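Side-chain contacts in capsid Protein (Unidentified, PDB 4DMI), which forms a pentamer and probably builds part of the protein shell of a bacteriophage: residues Val103-Asp108 and Thr112-Asn117; Asn118-Pro123 and Val132-Asp137. One frame throughout, in Å; residues are numbered along the deposited sequence.

Contact 1 (Val103-Asp108 and Thr112-Asn117); sequences VIEVTD and TKILAN
Thr107 and Thr112 meet through their hydroxyls, with Thr107 OG1 2.9 Å from Thr112 OG1. Their first torsions bring this about: Thr107 OG1 lies anti to its own backbone N (chi1 -174°), whereas Thr112 OG1 lies beside its N (chi1 -60°). Thr107 OG1 is also bonded to Gly109 N and Thr111 O in the connecting turn. On the same face, farther along, Val103 and Ile114 cross at about a right angle, with Val103 CG1 4.0 Å from Ile114 CG2. The opposite face carries mostly apolar side chains. There Val106 CG1 touches Leu115 CD2 at 4.1 Å, and Ile104 CB sits 4.0 Å from Ala116 CB. Leu115 packs in turn on Val140. Lys113 also starts on this face, but its extended chain leads away, and NZ is bonded to Leu63 O and Thr66 O of the second subunit. Val106 and Lys113 form two backbone bonds, one in each direction. Ile104 O takes Leu115 N at 2.8 Å. It also takes Ala116 N in a weak bond of 3.3 Å, while Ile104 N donates to Ala116 O. Two residues thus face one, the classic beta bulge, here set in an antiparallel beta hairpin just where the second strand turns a corner.

Contact 2 (Asn118-Pro123 and Val132-Asp137); sequences NRIVSP and VPVPFD
Ile120 and Val134 touch through methyl groups, Ile120 CG2 lying 4.4 Å from Val134 CG2. They belong to two separate strands of a mixed beta sheet. Both strands pair with strand 83-95, the one holding Ile120 in parallel and the one holding Val134 antiparallel. Val134 places CG1 anti to its backbone N (chi1 -176°), which leaves CG2 to face Ile120. The same methyl lies 4.5 Å from Asn118 O, a loose approach. The contact is therefore light apolar packing, and it is buried. Further out, both segments are bonded through the backbone to strand 83-95, Asn118 to Arg94 and Val134 to Leu91, which probably fixes their separation. The Asn118 side chain turns away from Val134 and is gripped at both ends. Its OD1 takes Ala102 N, and its ND2 is bonded to Ser92 O and Ala100 O. Ile120 and Val134 also pack on Gln160 and Asn90 of the second subunit, where Ser92 OG bonds to Ile120 O. Between Asn118 and Ile120 the chain makes an inverse gamma turn centred on Arg119. The turn is tight enough to bring Asn118 O to 3.1 Å from Ile120 N.

Contacts 1 and 2 follow each other along the chain and share strand 112-121. Contact 1 is a true strand pairing, burying 510 Å² with backbone bonds and side chains on both faces. Contact 2 buries only 111 Å² and rests on one methyl-to-methyl touch and a loose approach of a backbone carbonyl. Yet the touching residues of contact 2 are all buried, while contact 1 runs from buried valine and isoleucine to the exposed Thr112. Phe136 of segment 132-137 joins the two, with its CZ 3.6 Å from Ile104 CG1 and its CB 3.8 Å from Ala116 CB. Both contacts reach the second subunit, contact 1 partly through a lysine amine and contact 2 partly through a backbone carbonyl.

Contact 1 (Val103-Asp108 and Thr112-Asn117)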
ATOM      1  N   VAL B 103     -10.744  14.310 -18.306  1.00  8.26           N
ATOM      2  CA  VAL B 103     -10.858  12.905 -17.929  1.00  8.38           C
ATOM      3  C   VAL B 103      -9.732  12.046 -18.465  1.00  7.43           C
ATOM      4  O   VAL B 103      -9.050  12.409 -19.438  1.00  8.74           O
ATOM      5  CB  VAL B 103     -12.196  12.278 -18.411  1.00  8.40           C
ATOM      6  CG1 VAL B 103     -13.396  12.942 -17.734  1.00 10.81           C
ATOM      7  CG2 VAL B 103     -12.322  12.348 -19.932  1.00  7.48           C
ATOM      8  N   ILE B 104      -9.535  10.905 -17.815  1.00  6.27           N
ATOM      9  CA  ILE B 104      -8.806   9.791 -18.407  1.00  7.20           C
ATOM     10  C   ILE B 104      -9.866   8.793 -18.815  1.00  7.70           C
ATOM     11  O   ILE B 104     -10.765   8.472 -18.041  1.00  8.61           O
ATOM     12  CB  ILE B 104      -7.870   9.116 -17.385  1.00  6.44           C
ATOM     13  CG1 ILE B 104      -6.752  10.085 -16.973  1.00  7.41           C
ATOM     14  CG2 ILE B 104      -7.279   7.825 -17.957  1.00  7.18           C
ATOM     15  CD1 ILE B 104      -5.648  10.283 -18.043  1.00  7.20           C
ATOM     16  N   GLU B 105      -9.783   8.285 -20.051  0.50  6.92           N
ATOM     17  CA  GLU B 105     -10.750   7.293 -20.504  0.50  7.24           C
ATOM     18  C   GLU B 105     -10.144   6.244 -21.421  0.50 13.13           C
ATOM     19  O   GLU B 105      -9.139   6.474 -22.098  0.50  7.66           O
ATOM     20  CB  GLU B 105     -11.944   7.963 -21.192  0.50 12.71           C
ATOM     21  CG  GLU B 105     -11.581   8.722 -22.454  0.50  8.14           C
ATOM     22  CD  GLU B 105     -12.665   9.686 -22.879  0.50 15.58           C
ATOM     23  OE1 GLU B 105     -13.628   9.853 -22.102  0.50 15.57           O
ATOM     24  OE2 GLU B 105     -12.554  10.266 -23.986  0.50 16.19           O
ATOM     25  N   VAL B 106     -10.785   5.075 -21.439  1.00  7.73           N
ATOM     26  CA  VAL B 106     -10.387   3.992 -22.327  1.00  8.13           C
ATOM     27  C   VAL B 106     -11.537   3.758 -23.302  1.00 12.38           C
ATOM     28  O   VAL B 106     -12.702   3.890 -22.938  1.00 10.60           O
ATOM     29  CB  VAL B 106     -10.005   2.710 -21.547  1.00 10.24           C
ATOM     30  CG1 VAL B 106     -11.139   2.237 -20.647  1.00 10.65           C
ATOM     31  CG2 VAL B 106      -9.574   1.604 -22.503  1.00 19.83           C
ATOM     32  N   THR B 107     -11.204   3.466 -24.556  1.00 10.82           N
ATOM     33  CA  THR B 107     -12.208   3.337 -25.607  1.00 10.68           C
ATOM     34  C   THR B 107     -11.753   2.358 -26.670  1.00 15.41           C
ATOM     35  O   THR B 107     -10.555   2.147 -26.856  1.00 14.15           O
ATOM     36  CB  THR B 107     -12.485   4.704 -26.284  1.00 11.77           C
ATOM     37  OG1 THR B 107     -13.565   4.580 -27.219  1.00 14.96           O
ATOM     38  CG2 THR B 107     -11.248   5.210 -27.028  1.00 18.02           C
ATOM     39  N   ASP B 108     -12.716   1.765 -27.367  1.00 12.47           N
ATOM     40  CA  ASP B 108     -12.424   0.982 -28.564  1.00 11.88           C
ATOM     41  C   ASP B 108     -13.101   1.601 -29.782  1.00 15.17           C
ATOM     42  O   ASP B 108     -13.131   1.003 -30.859  1.00 19.02           O
ATOM     43  CB  ASP B 108     -12.868  -0.476 -28.399  1.00 14.47           C
ATOM     44  CG  ASP B 108     -14.369  -0.616 -28.126  1.00 14.33           C
ATOM     45  OD1 ASP B 108     -15.082   0.411 -28.078  1.00 16.24           O
ATOM     46  OD2 ASP B 108     -14.830  -1.768 -27.944  1.00 18.81           O
ATOM     47  N   THR B 112     -16.886   3.856 -24.515  1.00 11.01           N
ATOM     48  CA  THR B 112     -15.847   4.595 -23.824  1.00  9.87           C
ATOM     49  C   THR B 112     -16.193   4.572 -22.347  1.00  9.31           C
ATOM     50  O   THR B 112     -17.350   4.748 -21.972  1.00 12.93           O
ATOM     51  CB  THR B 112     -15.784   6.044 -24.322  1.00 11.36           C
ATOM     52  OG1 THR B 112     -15.509   6.056 -25.732  1.00 15.39           O
ATOM     53  CG2 THR B 112     -14.675   6.802 -23.600  1.00 13.39           C
ATOM     54  N   LYS B 113     -15.192   4.320 -21.506  1.00  8.72           N
ATOM     55  CA  LYS B 113     -15.378   4.400 -20.062  1.00  9.04           C
ATOM     56  C   LYS B 113     -14.412   5.390 -19.453  1.00  7.65           C
ATOM     57  O   LYS B 113     -13.214   5.381 -19.761  1.00  8.12           O
ATOM     58  CB  LYS B 113     -15.212   3.026 -19.399  1.00  8.10           C
ATOM     59  CG  LYS B 113     -16.292   2.042 -19.805  1.00  8.69           C
ATOM     60  CD  LYS B 113     -16.067   0.678 -19.167  1.00  8.68           C
ATOM     61  CE  LYS B 113     -17.119  -0.297 -19.673  1.00  9.37           C
ATOM     62  NZ  LYS B 113     -16.910  -1.688 -19.169  1.00 12.31           N
ATOM     63  N   ILE B 114     -14.936   6.238 -18.574  1.00  7.39           N
ATOM     64  CA  ILE B 114     -14.114   7.184 -17.833  1.00  6.91           C
ATOM     65  C   ILE B 114     -13.457   6.487 -16.648  1.00  6.56           C
ATOM     66  O   ILE B 114     -14.142   5.857 -15.831  1.00  8.73           O
ATOM     67  CB  ILE B 114     -14.966   8.362 -17.341  1.00  7.60           C
ATOM     68  CG1 ILE B 114     -15.456   9.171 -18.555  1.00 10.68           C
ATOM     69  CG2 ILE B 114     -14.187   9.242 -16.357  1.00  8.19           C
ATOM     70  CD1 ILE B 114     -16.536  10.200 -18.202  1.00 12.48           C
ATOM     71  N   LEU B 115     -12.132   6.587 -16.561  1.00  6.18           N
ATOM     72  CA  LEU B 115     -11.388   5.967 -15.462  1.00  8.35           C
ATOM     73  C   LEU B 115     -11.026   6.976 -14.372  1.00  8.16           C
ATOM     74  O   LEU B 115     -10.742   6.597 -13.235  1.00 10.02           O
ATOM     75  CB  LEU B 115     -10.113   5.294 -15.980  1.00  9.18           C
ATOM     76  CG  LEU B 115     -10.311   4.253 -17.076  1.00  7.86           C
ATOM     77  CD1 LEU B 115      -8.958   3.622 -17.397  1.00 12.76           C
ATOM     78  CD2 LEU B 115     -11.339   3.198 -16.646  1.00 11.33           C
ATOM     79  N   ALA B 116     -11.049   8.262 -14.714  1.00  8.12           N
ATOM     80  CA  ALA B 116     -10.807   9.347 -13.766  1.00  5.44           C
ATOM     81  C   ALA B 116     -11.644  10.541 -14.192  1.00  5.41           C
ATOM     82  O   ALA B 116     -11.550  10.978 -15.338  1.00  6.62           O
ATOM     83  CB  ALA B 116      -9.325   9.709 -13.722  1.00  6.76           C
ATOM     84  N   ASN B 117     -12.483  11.038 -13.282  1.00  7.93           N
ATOM     85  CA  ASN B 117     -13.495  12.053 -13.588  1.00  5.69           C
ATOM     86  C   ASN B 117     -13.276  13.337 -12.776  1.00  5.93           C
ATOM     87  O   ASN B 117     -13.041  13.274 -11.560  1.00  7.94           O
ATOM     88  CB  ASN B 117     -14.882  11.454 -13.292  1.00  5.89           C
ATOM     89  CG  ASN B 117     -16.021  12.243 -13.911  1.00  9.57           C
ATOM     90  OD1 ASN B 117     -15.928  13.456 -14.130  1.00 10.72           O
ATOM     91  ND2 ASN B 117     -17.123  11.548 -14.179  1.00 12.83           N
TER

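Contact 2 (Asn118-Pro123 and Val132-Asp137)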
ATOM      1  N   ASN B 118     -13.330  14.501 -13.429  1.00  6.57           N
ATOM      2  CA  ASN B 118     -13.038  15.761 -12.738  1.00  7.08           C
ATOM      3  C   ASN B 118     -14.244  16.511 -12.168  1.00  7.35           C
ATOM      4  O   ASN B 118     -14.074  17.419 -11.351  1.00  6.50           O
ATOM      5  CB  ASN B 118     -12.302  16.726 -13.665  1.00  6.48           C
ATOM      6  CG  ASN B 118     -13.212  17.307 -14.730  1.00  7.99           C
ATOM      7  OD1 ASN B 118     -13.921  16.573 -15.436  1.00  8.49           O
ATOM      8  ND2 ASN B 118     -13.235  18.629 -14.822  1.00  8.16           N
ATOM      9  N   ARG B 119     -15.453  16.173 -12.623  1.00  7.69           N
ATOM     10  CA  ARG B 119     -16.624  17.001 -12.313  1.00  7.70           C
ATOM     11  C   ARG B 119     -17.311  16.471 -11.064  1.00  7.83           C
ATOM     12  O   ARG B 119     -18.335  15.788 -11.122  1.00  8.54           O
ATOM     13  CB  ARG B 119     -17.586  17.067 -13.511  1.00  7.29           C
ATOM     14  CG  ARG B 119     -17.023  17.878 -14.682  1.00  9.57           C
ATOM     15  CD  ARG B 119     -18.052  18.064 -15.789  1.00 12.82           C
ATOM     16  NE  ARG B 119     -18.402  16.798 -16.425  1.00 13.14           N
ATOM     17  CZ  ARG B 119     -19.326  16.671 -17.372  1.00 18.17           C
ATOM     18  NH1 ARG B 119     -20.010  17.738 -17.784  1.00 21.94           N
ATOM     19  NH2 ARG B 119     -19.571  15.482 -17.908  1.00 20.74           N
ATOM     20  N   ILE B 120     -16.739  16.823  -9.921  1.00  7.37           N
ATOM     21  CA  ILE B 120     -17.053  16.155  -8.665  1.00  7.42           C
ATOM     22  C   ILE B 120     -17.423  17.106  -7.522  1.00  7.65           C
ATOM     23  O   ILE B 120     -18.049  16.672  -6.556  1.00  8.95           O
ATOM     24  CB  ILE B 120     -15.859  15.242  -8.260  1.00  7.10           C
ATOM     25  CG1 ILE B 120     -16.158  14.362  -7.043  1.00  8.99           C
ATOM     26  CG2 ILE B 120     -14.603  16.079  -7.990  1.00  9.03           C
ATOM     27  CD1 ILE B 120     -17.340  13.438  -7.214  1.00  8.15           C
ATOM     28  N   VAL B 121     -17.069  18.389  -7.595  1.00  6.90           N
ATOM     29  CA  VAL B 121     -17.300  19.210  -6.402  1.00  7.27           C
ATOM     30  C   VAL B 121     -18.721  19.778  -6.333  1.00  7.80           C
ATOM     31  O   VAL B 121     -19.372  19.997  -7.352  1.00  8.77           O
ATOM     32  CB  VAL B 121     -16.208  20.292  -6.144  1.00 12.79           C
ATOM     33  CG1 VAL B 121     -14.801  19.717  -6.343  1.00 11.27           C
ATOM     34  CG2 VAL B 121     -16.412  21.497  -7.002  1.00 13.96           C
ATOM     35  N   SER B 122     -19.200  19.974  -5.108  1.00  7.02           N
ATOM     36  CA  SER B 122     -20.564  20.426  -4.861  1.00  8.06           C
ATOM     37  C   SER B 122     -20.555  21.592  -3.884  1.00  7.69           C
ATOM     38  O   SER B 122     -20.837  21.420  -2.692  1.00  8.14           O
ATOM     39  CB  SER B 122     -21.386  19.293  -4.255  1.00  7.80           C
ATOM     40  OG  SER B 122     -22.747  19.669  -4.157  1.00  9.42           O
ATOM     41  N   PRO B 123     -20.227  22.790  -4.377  1.00  9.97           N
ATOM     42  CA  PRO B 123     -20.174  23.968  -3.502  1.00 10.20           C
ATOM     43  C   PRO B 123     -21.567  24.366  -3.012  1.00  9.04           C
ATOM     44  O   PRO B 123     -22.563  24.060  -3.670  1.00 11.23           O
ATOM     45  CB  PRO B 123     -19.609  25.051  -4.422  1.00 11.71           C
ATOM     46  CG  PRO B 123     -20.063  24.636  -5.807  1.00 13.06           C
ATOM     47  CD  PRO B 123     -19.982  23.125  -5.790  1.00 10.10           C
ATOM     48  N   VAL B 132      -9.264  22.041  -7.026  1.00  5.97           N
ATOM     49  CA  VAL B 132      -8.105  21.293  -6.545  1.00  6.22           C
ATOM     50  C   VAL B 132      -7.744  20.242  -7.585  1.00  7.86           C
ATOM     51  O   VAL B 132      -8.579  19.874  -8.422  1.00  6.99           O
ATOM     52  CB  VAL B 132      -8.392  20.593  -5.188  1.00  5.31           C
ATOM     53  CG1 VAL B 132      -8.593  21.628  -4.089  1.00  7.73           C
ATOM     54  CG2 VAL B 132      -9.614  19.655  -5.291  1.00  7.32           C
ATOM     55  N   PRO B 133      -6.500  19.743  -7.556  1.00  5.47           N
ATOM     56  CA  PRO B 133      -6.211  18.578  -8.395  1.00  6.29           C
ATOM     57  C   PRO B 133      -7.035  17.362  -7.960  1.00  6.55           C
ATOM     58  O   PRO B 133      -7.297  17.172  -6.760  1.00  7.29           O
ATOM     59  CB  PRO B 133      -4.722  18.307  -8.122  1.00  6.39           C
ATOM     60  CG  PRO B 133      -4.441  18.946  -6.771  1.00  6.67           C
ATOM     61  CD  PRO B 133      -5.340  20.162  -6.747  1.00  6.76           C
ATOM     62  N   VAL B 134      -7.471  16.568  -8.931  1.00  4.92           N
ATOM     63  CA  VAL B 134      -8.102  15.284  -8.642  1.00  6.69           C
ATOM     64  C   VAL B 134      -7.123  14.203  -9.080  1.00  7.28           C
ATOM     65  O   VAL B 134      -6.903  13.992 -10.273  1.00  6.26           O
ATOM     66  CB  VAL B 134      -9.420  15.118  -9.410  1.00  6.37           C
ATOM     67  CG1 VAL B 134     -10.112  13.802  -9.020  1.00 10.15           C
ATOM     68  CG2 VAL B 134     -10.348  16.310  -9.166  1.00  7.62           C
ATOM     69  N   PRO B 135      -6.486  13.535  -8.119  1.00  6.30           N
ATOM     70  CA  PRO B 135      -5.447  12.580  -8.526  1.00  6.78           C
ATOM     71  C   PRO B 135      -5.976  11.254  -9.044  1.00  7.26           C
ATOM     72  O   PRO B 135      -7.082  10.803  -8.715  1.00  9.40           O
ATOM     73  CB  PRO B 135      -4.648  12.362  -7.231  1.00  6.02           C
ATOM     74  CG  PRO B 135      -5.654  12.671  -6.116  1.00  7.51           C
ATOM     75  CD  PRO B 135      -6.496  13.792  -6.670  1.00  6.08           C
ATOM     76  N   PHE B 136      -5.168  10.629  -9.890  1.00  7.31           N
ATOM     77  CA  PHE B 136      -5.429   9.256 -10.308  1.00  7.11           C
ATOM     78  C   PHE B 136      -4.116   8.489 -10.355  1.00  6.85           C
ATOM     79  O   PHE B 136      -3.044   9.078 -10.573  1.00  7.06           O
ATOM     80  CB  PHE B 136      -6.172   9.193 -11.659  1.00  6.57           C
ATOM     81  CG  PHE B 136      -5.466   9.925 -12.770  1.00  5.31           C
ATOM     82  CD1 PHE B 136      -4.453   9.308 -13.492  1.00  6.37           C
ATOM     83  CD2 PHE B 136      -5.793  11.246 -13.062  1.00  5.35           C
ATOM     84  CE1 PHE B 136      -3.782   9.999 -14.503  1.00  8.76           C
ATOM     85  CE2 PHE B 136      -5.135  11.941 -14.072  1.00  7.30           C
ATOM     86  CZ  PHE B 136      -4.127  11.316 -14.789  1.00 10.54           C
ATOM     87  N   ASP B 137      -4.202   7.177 -10.149  1.00  7.13           N
ATOM     88  CA  ASP B 137      -3.047   6.283 -10.183  1.00  7.68           C
ATOM     89  C   ASP B 137      -3.594   4.908 -10.559  1.00 11.80           C
ATOM     90  O   ASP B 137      -4.115   4.171  -9.713  1.00 11.40           O
ATOM     91  CB  ASP B 137      -2.329   6.272  -8.820  1.00 10.24           C
ATOM     92  CG  ASP B 137      -1.018   5.503  -8.841  1.00 23.34           C
ATOM     93  OD1 ASP B 137      -0.807   4.666  -9.745  1.00 26.16           O
ATOM     94  OD2 ASP B 137      -0.187   5.740  -7.939  1.00 23.23           O
TER